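Local coordinates for Lmo1499 protein (Listeria monocytogenes, PDB 4IIW) that probably cleaves nascent peptidoglycan strands endolytically as a lytic transglycosylase, ending their elongation and leaving a 1,6-anhydromuramyl end, at residues I228-A233 with V237-I242. Numbering follows the deposited sequence.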
# COMPACT_ATOMS: atom_id res chain seq x y z
N ILE B 228 32.83 44.62 -17.66
CA ILE B 228 32.10 45.43 -16.69
C ILE B 228 30.88 46.04 -17.38
O ILE B 228 29.85 46.28 -16.73
CB ILE B 228 32.97 46.47 -15.96
CG1 ILE B 228 33.48 47.56 -16.88
CG2 ILE B 228 34.16 45.80 -15.32
CD1 ILE B 228 34.31 48.61 -16.13
N ILE B 229 31.00 46.27 -18.70
CA ILE B 229 29.87 46.79 -19.50
C ILE B 229 28.83 45.69 -19.64
O ILE B 229 27.63 45.94 -19.47
CB ILE B 229 30.29 47.28 -20.92
CG1 ILE B 229 31.24 48.48 -20.85
CG2 ILE B 229 29.08 47.71 -21.72
CD1 ILE B 229 31.83 48.89 -22.21
N GLU B 230 29.28 44.46 -19.93
CA GLU B 230 28.38 43.31 -20.09
C GLU B 230 27.50 43.05 -18.85
O GLU B 230 26.29 43.00 -18.97
CB GLU B 230 29.16 42.03 -20.41
CG GLU B 230 28.28 40.81 -20.77
CD GLU B 230 27.70 40.87 -22.17
OE1 GLU B 230 28.31 41.53 -23.04
OE2 GLU B 230 26.65 40.23 -22.44
N LYS B 231 28.12 42.92 -17.68
CA LYS B 231 27.37 42.64 -16.46
C LYS B 231 26.45 43.78 -16.00
O LYS B 231 25.57 43.55 -15.18
CB LYS B 231 28.30 42.25 -15.30
CG LYS B 231 29.18 41.02 -15.52
CD LYS B 231 28.40 39.79 -15.95
CE LYS B 231 27.34 39.35 -14.94
NZ LYS B 231 26.55 38.17 -15.46
N GLU B 232 26.64 44.99 -16.51
CA GLU B 232 25.79 46.14 -16.12
C GLU B 232 24.62 46.44 -17.06
O GLU B 232 23.80 47.30 -16.76
CB GLU B 232 26.64 47.41 -15.95
CG GLU B 232 27.46 47.49 -14.65
CD GLU B 232 26.61 47.82 -13.41
OE1 GLU B 232 25.43 47.43 -13.36
OE2 GLU B 232 27.15 48.46 -12.47
N ALA B 233 24.52 45.74 -18.18
CA ALA B 233 23.47 46.03 -19.14
C ALA B 233 22.37 45.00 -19.12
O ALA B 233 22.63 43.80 -19.17
CB ALA B 233 24.06 46.10 -20.54
N VAL B 237 19.40 47.83 -23.07
CA VAL B 237 20.11 49.06 -22.66
C VAL B 237 21.20 49.47 -23.66
O VAL B 237 21.82 48.62 -24.34
CB VAL B 237 20.72 48.94 -21.23
CG1 VAL B 237 21.59 50.15 -20.91
CG2 VAL B 237 19.62 48.80 -20.20
N ASP B 238 21.41 50.79 -23.76
CA ASP B 238 22.42 51.35 -24.63
C ASP B 238 23.77 51.23 -23.93
O ASP B 238 24.11 52.01 -23.03
CB ASP B 238 22.09 52.81 -24.98
CG ASP B 238 23.10 53.44 -25.93
OD1 ASP B 238 22.94 54.65 -26.26
OD2 ASP B 238 24.05 52.75 -26.35
N ARG B 239 24.53 50.23 -24.35
CA ARG B 239 25.82 49.92 -23.79
C ARG B 239 26.88 50.97 -24.10
O ARG B 239 27.85 51.10 -23.37
CB ARG B 239 26.26 48.56 -24.31
CG ARG B 239 25.43 47.39 -23.75
CD ARG B 239 25.76 46.10 -24.48
NE ARG B 239 25.63 44.89 -23.66
CZ ARG B 239 24.60 44.04 -23.66
NH1 ARG B 239 23.54 44.22 -24.45
NH2 ARG B 239 24.66 42.99 -22.85
N LYS B 240 26.72 51.71 -25.18
CA LYS B 240 27.68 52.75 -25.51
C LYS B 240 27.61 53.93 -24.52
O LYS B 240 28.57 54.69 -24.41
CB LYS B 240 27.50 53.22 -26.95
CG LYS B 240 27.87 52.18 -27.95
CD LYS B 240 27.68 52.65 -29.38
CE LYS B 240 27.98 51.52 -30.36
NZ LYS B 240 27.64 51.90 -31.77
N MSE B 241 26.47 54.10 -23.84
CA MSE B 241 26.33 55.13 -22.81
C MSE B 241 26.94 54.60 -21.53
O MSE B 241 27.63 55.32 -20.82
CB MSE B 241 24.87 55.52 -22.55
CG MSE B 241 24.29 56.57 -23.49
SE MSE B 241 25.20 58.28 -23.33
CE MSE B 241 24.06 59.27 -24.58
N ILE B 242 26.67 53.35 -21.22
CA ILE B 242 27.27 52.75 -20.05
C ILE B 242 28.78 52.88 -20.16
O ILE B 242 29.46 53.27 -19.21
CB ILE B 242 26.90 51.28 -19.91
CG1 ILE B 242 25.42 51.14 -19.57
CG2 ILE B 242 27.74 50.61 -18.81
CD1 ILE B 242 24.91 49.69 -19.58
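The C-terminal part of helix 219-232 meets the start of helix 239-251 across a short loop, beside Glu232, which is predicted to be important for catalytic activity. A salt bridge joins Glu230 OE2 to Arg239 NH2 at 3.4 Å. The carboxylate and guanidinium planes are 32° apart, and OE2 approaches the guanidinium obliquely. Glu230 OE1 accepts hydrogen bonds from Gly301 N and Ser304 OG, which probably fix the rotation of the carboxylate; Ser304 lies on helix 302-309, which also packs on Ile229 and Arg239. The Glu230 carboxylate lies near Glu115, so Arg239 may help offset that like charge.

The methyl of Ala233 lies over one guanidinium face of Arg239, offset toward the rim, with CB 3.7 Å from NE. The same methyl meets Ile242 CD1 at 3.8 Å and packs more loosely on Val237. With chi1 at -64°, Ile229 swings CG2 opposite the backbone N, and this methyl meets Arg239 CB at 3.9 Å. It also touches Ile242 CG2 at 4.3 Å. Ile242 CD1 further packs against Glu232 O. The carboxylate of Glu232 turns off from helix 239-251, and OE2 is hydrogen-bonded to Thr258 OG1.

Asp238 is the N-cap of helix 239-251. Its OD2 accepts from Lys240 N at 3.1 Å, from above the carboxylate plane. The arrangement is two consecutive helices joined by a short loop, in the YceG-like (MltG) fold, with Glu232 near the close of the first helix.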